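Local coordinates for nascent polypeptide-associated complex protein (Methanothermobacter marburgensis, PDB 1TR8) that probably contacts nascent polypeptides as they emerge from the ribosome, as the archaeal nascent polypeptide-associated complex, at residues L24-V36 with Y47-E59. Sequence-based numbering, arbitrary orientation.
Sequences LKRKEIIIKNPKV and YQVTGKARERSLE
R56 meets both E28 and I30 on one face of the antiparallel ladder formed by strands 27-32 and 53-59. Its NH2 donates an almost straight bond to OE1 of E28 at 2.7 Å, with the carboxylate oxygen close to the guanidinium plane; a weak second bond from NE reaches the same oxygen. CD1 of I30 lies over the centre of one guanidinium face, 3.4 Å above its plane, and also touches R56 CB. With CG anti to the backbone N (chi1 -171°) and a bend at chi3, the R56 chain folds across the isoleucine. E28 is buried, its OE2 salt-bridged to R56 of a third subunit, while its CG packs 3.7 Å from CD1 of L58. A methionine in place of R56 would probably leave E28 OE1 without its charged mate in this chain and strip I30 of its flat cover. On the other face, Y47 of the second subunit covers I29 and I31; the looser end is where K27 NZ reaches E55 OE2 at 2.9 Å between two partly exposed side chains. Beyond I31, whose CG2 sits 3.5 Å from G51 CA, both strands turn sharply, and a second antiparallel pairing begins, K35 and T50 joined by two backbone hydrogen bonds. V49 CG1 bridges P34 and I31 across the bend. These are the bent antiparallel β-strands of the NAC domain, whose edges here pair with strands of two other subunits in a four-chain assembly.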
ATOM      1  N   LEU A  24       7.908   5.463   1.585  1.00 50.92           N
ATOM      2  CA  LEU A  24       8.407   6.224   2.717  1.00 51.77           C
ATOM      3  C   LEU A  24       7.323   7.235   2.997  1.00 51.59           C
ATOM      4  O   LEU A  24       6.346   7.274   2.281  1.00 51.88           O
ATOM      5  CB  LEU A  24       9.722   6.909   2.346  1.00 51.14           C
ATOM      6  CG  LEU A  24      10.939   6.019   2.082  1.00 51.90           C
ATOM      7  CD1 LEU A  24      11.057   5.668   0.618  1.00 53.57           C
ATOM      8  CD2 LEU A  24      12.217   6.718   2.534  1.00 51.90           C
ATOM      9  N   LYS A  25       7.491   8.070   4.010  1.00 53.78           N
ATOM     10  CA  LYS A  25       6.472   9.037   4.408  1.00 53.87           C
ATOM     11  C   LYS A  25       6.233  10.093   3.328  1.00 54.27           C
ATOM     12  O   LYS A  25       5.087  10.465   3.037  1.00 55.46           O
ATOM     13  CB  LYS A  25       6.934   9.732   5.698  1.00 54.53           C
ATOM     14  CG  LYS A  25       5.994  10.798   6.222  1.00 56.08           C
ATOM     15  CD  LYS A  25       6.392  11.308   7.612  1.00 58.02           C
ATOM     16  CE  LYS A  25       7.658  12.179   7.603  1.00 60.45           C
ATOM     17  NZ  LYS A  25       7.644  13.196   8.707  1.00 60.41           N
ATOM     18  N   ARG A  26       7.320  10.586   2.750  1.00 52.93           N
ATOM     19  CA  ARG A  26       7.264  11.735   1.858  1.00 53.91           C
ATOM     20  C   ARG A  26       7.248  11.385   0.361  1.00 52.64           C
ATOM     21  O   ARG A  26       7.117  12.266  -0.509  1.00 50.29           O
ATOM     22  CB  ARG A  26       8.482  12.619   2.130  1.00 54.07           C
ATOM     23  CG  ARG A  26       8.657  13.084   3.579  1.00 55.75           C
ATOM     24  CD  ARG A  26       9.760  14.124   3.756  1.00 56.27           C
ATOM     25  NE  ARG A  26       9.555  15.212   2.810  1.00 58.25           N
ATOM     26  CZ  ARG A  26       8.790  16.273   3.038  1.00 59.80           C
ATOM     27  NH1 ARG A  26       8.231  16.459   4.225  1.00 60.51           N
ATOM     28  NH2 ARG A  26       8.622  17.173   2.087  1.00 60.80           N
ATOM     29  N   LYS A  27       7.437  10.106   0.060  1.00 50.72           N
ATOM     30  CA  LYS A  27       7.619   9.707  -1.313  1.00 50.66           C
ATOM     31  C   LYS A  27       7.646   8.207  -1.439  1.00 50.08           C
ATOM     32  O   LYS A  27       7.752   7.485  -0.454  1.00 48.88           O
ATOM     33  CB  LYS A  27       8.926  10.277  -1.885  1.00 50.48           C
ATOM     34  CG  LYS A  27      10.190   9.560  -1.432  1.00 51.66           C
ATOM     35  CD  LYS A  27      11.431  10.109  -2.126  1.00 52.32           C
ATOM     36  CE  LYS A  27      12.689   9.263  -1.832  1.00 52.35           C
ATOM     37  NZ  LYS A  27      13.970   9.977  -2.190  1.00 51.78           N
ATOM     38  N   GLU A  28       7.542   7.771  -2.690  1.00 49.78           N
ATOM     39  CA  GLU A  28       7.689   6.398  -3.066  1.00 50.04           C
ATOM     40  C   GLU A  28       8.646   6.295  -4.260  1.00 50.52           C
ATOM     41  O   GLU A  28       8.734   7.191  -5.097  1.00 50.59           O
ATOM     42  CB  GLU A  28       6.309   5.830  -3.386  1.00 50.45           C
ATOM     43  CG  GLU A  28       5.310   6.141  -2.262  1.00 53.35           C
ATOM     44  CD  GLU A  28       3.930   5.549  -2.470  1.00 54.14           C
ATOM     45  OE1 GLU A  28       3.552   5.350  -3.645  1.00 58.68           O
ATOM     46  OE2 GLU A  28       3.214   5.333  -1.454  1.00 61.74           O
ATOM     47  N   ILE A  29       9.388   5.198  -4.304  1.00 50.29           N
ATOM     48  CA  ILE A  29      10.330   4.936  -5.361  1.00 50.95           C
ATOM     49  C   ILE A  29       9.741   3.764  -6.122  1.00 50.14           C
ATOM     50  O   ILE A  29       9.408   2.760  -5.524  1.00 49.48           O
ATOM     51  CB  ILE A  29      11.732   4.582  -4.796  1.00 50.60           C
ATOM     52  CG1 ILE A  29      12.265   5.733  -3.943  1.00 51.33           C
ATOM     53  CG2 ILE A  29      12.702   4.276  -5.947  1.00 51.66           C
ATOM     54  CD1 ILE A  29      13.551   5.429  -3.220  1.00 52.03           C
ATOM     55  N   ILE A  30       9.588   3.913  -7.432  1.00 49.28           N
ATOM     56  CA  ILE A  30       8.967   2.890  -8.247  1.00 50.63           C
ATOM     57  C   ILE A  30       9.984   2.385  -9.268  1.00 50.79           C
ATOM     58  O   ILE A  30      10.593   3.187  -9.993  1.00 49.35           O
ATOM     59  CB  ILE A  30       7.721   3.483  -8.984  1.00 51.80           C
ATOM     60  CG1 ILE A  30       6.673   3.964  -7.978  1.00 55.50           C
ATOM     61  CG2 ILE A  30       7.088   2.478  -9.933  1.00 50.74           C
ATOM     62  CD1 ILE A  30       6.650   5.447  -7.870  1.00 58.70           C
ATOM     63  N   ILE A  31      10.179   1.066  -9.291  1.00 52.12           N
ATOM     64  CA  ILE A  31      11.010   0.415 -10.297  1.00 53.87           C
ATOM     65  C   ILE A  31      10.174  -0.494 -11.181  1.00 54.27           C
ATOM     66  O   ILE A  31       9.644  -1.510 -10.719  1.00 53.21           O
ATOM     67  CB  ILE A  31      12.122  -0.404  -9.627  1.00 54.28           C
ATOM     68  CG1 ILE A  31      12.822   0.454  -8.576  1.00 58.16           C
ATOM     69  CG2 ILE A  31      13.119  -0.864 -10.683  1.00 56.89           C
ATOM     70  CD1 ILE A  31      13.931  -0.251  -7.848  1.00 59.50           C
ATOM     71  N   LYS A  32      10.138  -0.190 -12.469  1.00 55.91           N
ATOM     72  CA  LYS A  32       9.357  -0.975 -13.423  1.00 58.77           C
ATOM     73  C   LYS A  32      10.139  -2.147 -14.019  1.00 59.02           C
ATOM     74  O   LYS A  32      11.315  -2.040 -14.317  1.00 58.17           O
ATOM     75  CB  LYS A  32       8.811  -0.083 -14.539  1.00 59.99           C
ATOM     76  CG  LYS A  32       7.591   0.721 -14.096  1.00 64.87           C
ATOM     77  CD  LYS A  32       7.648   2.187 -14.522  1.00 67.78           C
ATOM     78  CE  LYS A  32       7.063   3.101 -13.434  1.00 71.04           C
ATOM     79  NZ  LYS A  32       7.025   4.565 -13.800  1.00 70.07           N
ATOM     80  N   ASN A  33       9.486  -3.299 -14.098  1.00 60.51           N
ATOM     81  CA  ASN A  33      10.089  -4.494 -14.651  1.00 60.75           C
ATOM     82  C   ASN A  33      11.526  -4.670 -14.171  1.00 60.66           C
ATOM     83  O   ASN A  33      12.467  -4.781 -14.958  1.00 61.35           O
ATOM     84  CB  ASN A  33      10.007  -4.454 -16.181  1.00 60.95           C
ATOM     85  CG  ASN A  33       8.569  -4.545 -16.682  1.00 63.06           C
ATOM     86  OD1 ASN A  33       8.088  -3.664 -17.408  1.00 64.25           O
ATOM     87  ND2 ASN A  33       7.871  -5.605 -16.276  1.00 61.49           N
ATOM     88  N   PRO A  34      11.692  -4.701 -12.859  1.00 59.70           N
ATOM     89  CA  PRO A  34      12.991  -4.937 -12.275  1.00 59.12           C
ATOM     90  C   PRO A  34      13.432  -6.379 -12.390  1.00 59.01           C
ATOM     91  O   PRO A  34      12.614  -7.274 -12.632  1.00 58.94           O
ATOM     92  CB  PRO A  34      12.750  -4.594 -10.808  1.00 60.04           C
ATOM     93  CG  PRO A  34      11.334  -4.877 -10.596  1.00 58.31           C
ATOM     94  CD  PRO A  34      10.652  -4.499 -11.838  1.00 59.08           C
ATOM     95  N   LYS A  35      14.730  -6.591 -12.217  1.00 58.26           N
ATOM     96  CA  LYS A  35      15.266  -7.911 -11.950  1.00 58.23           C
ATOM     97  C   LYS A  35      15.337  -8.105 -10.429  1.00 57.75           C
ATOM     98  O   LYS A  35      15.777  -7.219  -9.695  1.00 56.86           O
ATOM     99  CB  LYS A  35      16.649  -8.048 -12.585  1.00 60.06           C
ATOM    100  CG  LYS A  35      17.338  -9.335 -12.180  1.00 63.13           C
ATOM    101  CD  LYS A  35      18.121  -9.976 -13.322  1.00 66.79           C
ATOM    102  CE  LYS A  35      18.370 -11.437 -12.965  1.00 68.25           C
ATOM    103  NZ  LYS A  35      17.531 -11.823 -11.766  1.00 70.25           N
ATOM    104  N   VAL A  36      14.858  -9.247  -9.950  1.00 56.48           N
ATOM    105  CA  VAL A  36      14.751  -9.480  -8.520  1.00 57.11           C
ATOM    106  C   VAL A  36      15.291 -10.853  -8.117  1.00 57.74           C
ATOM    107  O   VAL A  36      14.944 -11.871  -8.709  1.00 58.32           O
ATOM    108  CB  VAL A  36      13.294  -9.363  -8.020  1.00 56.18           C
ATOM    109  CG1 VAL A  36      13.231  -9.591  -6.520  1.00 55.86           C
ATOM    110  CG2 VAL A  36      12.678  -8.020  -8.389  1.00 55.35           C
ATOM    111  N   TYR A  47      15.656  -9.288  -0.355  1.00 52.55           N
ATOM    112  CA  TYR A  47      15.388  -9.113  -1.780  1.00 53.64           C
ATOM    113  C   TYR A  47      16.367  -8.119  -2.374  1.00 53.00           C
ATOM    114  O   TYR A  47      16.543  -7.048  -1.809  1.00 52.43           O
ATOM    115  CB  TYR A  47      13.979  -8.572  -1.988  1.00 54.16           C
ATOM    116  CG  TYR A  47      12.908  -9.538  -1.593  1.00 56.93           C
ATOM    117  CD1 TYR A  47      12.471 -10.514  -2.479  1.00 57.84           C
ATOM    118  CD2 TYR A  47      12.324  -9.474  -0.333  1.00 55.95           C
ATOM    119  CE1 TYR A  47      11.473 -11.401  -2.115  1.00 57.65           C
ATOM    120  CE2 TYR A  47      11.344 -10.360   0.037  1.00 57.13           C
ATOM    121  CZ  TYR A  47      10.918 -11.324  -0.858  1.00 57.42           C
ATOM    122  OH  TYR A  47       9.967 -12.247  -0.465  1.00 60.27           O
ATOM    123  N   GLN A  48      17.043  -8.525  -3.450  1.00 52.67           N
ATOM    124  CA  GLN A  48      17.813  -7.613  -4.297  1.00 51.48           C
ATOM    125  C   GLN A  48      17.018  -7.276  -5.554  1.00 49.63           C
ATOM    126  O   GLN A  48      16.689  -8.153  -6.352  1.00 48.15           O
ATOM    127  CB  GLN A  48      19.145  -8.203  -4.726  1.00 50.30           C
ATOM    128  CG  GLN A  48      20.127  -8.408  -3.614  1.00 53.63           C
ATOM    129  CD  GLN A  48      21.563  -8.470  -4.112  1.00 55.42           C
ATOM    130  OE1 GLN A  48      22.437  -7.806  -3.553  1.00 61.41           O
ATOM    131  NE2 GLN A  48      21.798  -9.207  -5.194  1.00 49.80           N
ATOM    132  N   VAL A  49      16.874  -5.975  -5.774  1.00 48.78           N
ATOM    133  CA  VAL A  49      15.986  -5.402  -6.773  1.00 49.08           C
ATOM    134  C   VAL A  49      16.774  -4.403  -7.583  1.00 49.03           C
ATOM    135  O   VAL A  49      17.228  -3.385  -7.076  1.00 48.91           O
ATOM    136  CB  VAL A  49      14.822  -4.636  -6.140  1.00 48.41           C
ATOM    137  CG1 VAL A  49      13.909  -4.051  -7.223  1.00 51.38           C
ATOM    138  CG2 VAL A  49      14.039  -5.536  -5.252  1.00 50.89           C
ATOM    139  N   THR A  50      16.907  -4.709  -8.861  1.00 50.45           N
ATOM    140  CA  THR A  50      17.663  -3.894  -9.781  1.00 51.19           C
ATOM    141  C   THR A  50      16.766  -3.454 -10.935  1.00 51.57           C
ATOM    142  O   THR A  50      16.042  -4.250 -11.530  1.00 51.44           O
ATOM    143  CB  THR A  50      18.844  -4.720 -10.291  1.00 52.05           C
ATOM    144  OG1 THR A  50      19.670  -5.081  -9.174  1.00 52.36           O
ATOM    145  CG2 THR A  50      19.735  -3.907 -11.209  1.00 51.06           C
ATOM    146  N   GLY A  51      16.829  -2.167 -11.231  1.00 51.96           N
ATOM    147  CA  GLY A  51      16.129  -1.601 -12.373  1.00 52.60           C
ATOM    148  C   GLY A  51      16.246  -0.094 -12.312  1.00 52.81           C
ATOM    149  O   GLY A  51      16.888   0.446 -11.427  1.00 52.53           O
ATOM    150  N   LYS A  52      15.658   0.582 -13.285  1.00 54.33           N
ATOM    151  CA  LYS A  52      15.677   2.031 -13.309  1.00 55.63           C
ATOM    152  C   LYS A  52      14.559   2.564 -12.415  1.00 55.13           C
ATOM    153  O   LYS A  52      13.408   2.115 -12.469  1.00 55.41           O
ATOM    154  CB  LYS A  52      15.615   2.538 -14.753  1.00 56.17           C
ATOM    155  CG  LYS A  52      16.750   1.946 -15.602  1.00 58.08           C
ATOM    156  CD  LYS A  52      17.047   2.723 -16.880  1.00 60.56           C
ATOM    157  CE  LYS A  52      18.251   3.676 -16.745  1.00 64.37           C
ATOM    158  NZ  LYS A  52      18.000   4.820 -15.801  1.00 64.26           N
ATOM    159  N   ALA A  53      14.936   3.483 -11.536  1.00 54.82           N
ATOM    160  CA  ALA A  53      14.050   3.979 -10.506  1.00 55.35           C
ATOM    161  C   ALA A  53      13.449   5.315 -10.888  1.00 56.23           C
ATOM    162  O   ALA A  53      14.116   6.146 -11.531  1.00 56.29           O
ATOM    163  CB  ALA A  53      14.810   4.114  -9.218  1.00 55.49           C
ATOM    164  N   ARG A  54      12.190   5.500 -10.487  1.00 56.19           N
ATOM    165  CA  ARG A  54      11.498   6.783 -10.563  1.00 57.34           C
ATOM    166  C   ARG A  54      10.862   7.140  -9.212  1.00 56.44           C
ATOM    167  O   ARG A  54      10.575   6.263  -8.385  1.00 56.12           O
ATOM    168  CB  ARG A  54      10.400   6.733 -11.626  1.00 57.46           C
ATOM    169  CG  ARG A  54      10.901   6.638 -13.040  1.00 59.10           C
ATOM    170  CD  ARG A  54       9.756   6.726 -14.065  1.00 62.04           C
ATOM    171  NE  ARG A  54      10.251   6.873 -15.424  1.00 61.95           N
ATOM    172  CZ  ARG A  54      10.620   5.852 -16.179  1.00 66.38           C
ATOM    173  NH1 ARG A  54      10.530   4.611 -15.715  1.00 69.21           N
ATOM    174  NH2 ARG A  54      11.061   6.060 -17.410  1.00 66.55           N
ATOM    175  N   GLU A  55      10.690   8.441  -8.996  1.00 56.35           N
ATOM    176  CA  GLU A  55      10.176   8.978  -7.746  1.00 57.24           C
ATOM    177  C   GLU A  55       8.808   9.586  -7.919  1.00 56.66           C
ATOM    178  O   GLU A  55       8.551  10.273  -8.898  1.00 53.21           O
ATOM    179  CB  GLU A  55      11.064  10.077  -7.210  1.00 56.72           C
ATOM    180  CG  GLU A  55      12.428   9.576  -6.828  1.00 60.62           C
ATOM    181  CD  GLU A  55      13.197  10.612  -6.057  1.00 59.22           C
ATOM    182  OE1 GLU A  55      13.037  11.816  -6.378  1.00 60.39           O
ATOM    183  OE2 GLU A  55      13.884  10.190  -5.103  1.00 59.13           O
ATOM    184  N   ARG A  56       8.011   9.421  -6.870  1.00 57.01           N
ATOM    185  CA  ARG A  56       6.630   9.902  -6.780  1.00 58.61           C
ATOM    186  C   ARG A  56       6.458  10.507  -5.401  1.00 56.78           C
ATOM    187  O   ARG A  56       6.590   9.797  -4.416  1.00 57.11           O
ATOM    188  CB  ARG A  56       5.730   8.683  -6.878  1.00 58.75           C
ATOM    189  CG  ARG A  56       4.296   8.977  -7.016  1.00 61.83           C
ATOM    190  CD  ARG A  56       3.568   7.789  -7.606  1.00 61.22           C
ATOM    191  NE  ARG A  56       3.566   6.661  -6.702  1.00 61.02           N
ATOM    192  CZ  ARG A  56       3.200   5.443  -7.050  1.00 62.83           C
ATOM    193  NH1 ARG A  56       2.885   5.190  -8.314  1.00 63.36           N
ATOM    194  NH2 ARG A  56       3.185   4.477  -6.144  1.00 61.01           N
ATOM    195  N   SER A  57       6.212  11.802  -5.307  1.00 56.69           N
ATOM    196  CA  SER A  57       6.153  12.456  -4.003  1.00 58.33           C
ATOM    197  C   SER A  57       4.746  12.373  -3.385  1.00 57.82           C
ATOM    198  O   SER A  57       3.771  12.108  -4.089  1.00 56.64           O
ATOM    199  CB  SER A  57       6.624  13.901  -4.108  1.00 58.66           C
ATOM    200  OG  SER A  57       5.618  14.701  -4.684  1.00 60.70           O
ATOM    201  N   LEU A  58       4.691  12.414  -2.058  1.00 57.71           N
ATOM    202  CA  LEU A  58       3.428  12.350  -1.322  1.00 60.35           C
ATOM    203  C   LEU A  58       3.241  13.604  -0.471  1.00 60.61           C
ATOM    204  O   LEU A  58       4.151  14.021   0.220  1.00 62.98           O
ATOM    205  CB  LEU A  58       3.386  11.115  -0.417  1.00 60.43           C
ATOM    206  CG  LEU A  58       2.604   9.925  -0.986  1.00 62.77           C
ATOM    207  CD1 LEU A  58       3.347   9.260  -2.098  1.00 63.42           C
ATOM    208  CD2 LEU A  58       2.258   8.923   0.103  1.00 63.97           C
ATOM    209  N   GLU A  59       2.062  14.202  -0.513  1.00 60.87           N
ATOM    210  CA  GLU A  59       1.844  15.510   0.117  1.00 60.73           C
ATOM    211  C   GLU A  59       0.757  15.426   1.178  1.00 58.33           C
ATOM    212  O   GLU A  59      -0.146  14.619   1.053  1.00 58.17           O
ATOM    213  CB  GLU A  59       1.456  16.530  -0.962  1.00 60.95           C
ATOM    214  CG  GLU A  59       2.628  17.386  -1.409  1.00 68.57           C
ATOM    215  CD  GLU A  59       2.863  17.346  -2.909  1.00 74.78           C
ATOM    216  OE1 GLU A  59       1.929  17.739  -3.655  1.00 78.50           O
ATOM    217  OE2 GLU A  59       3.981  16.924  -3.320  1.00 75.27           O
TER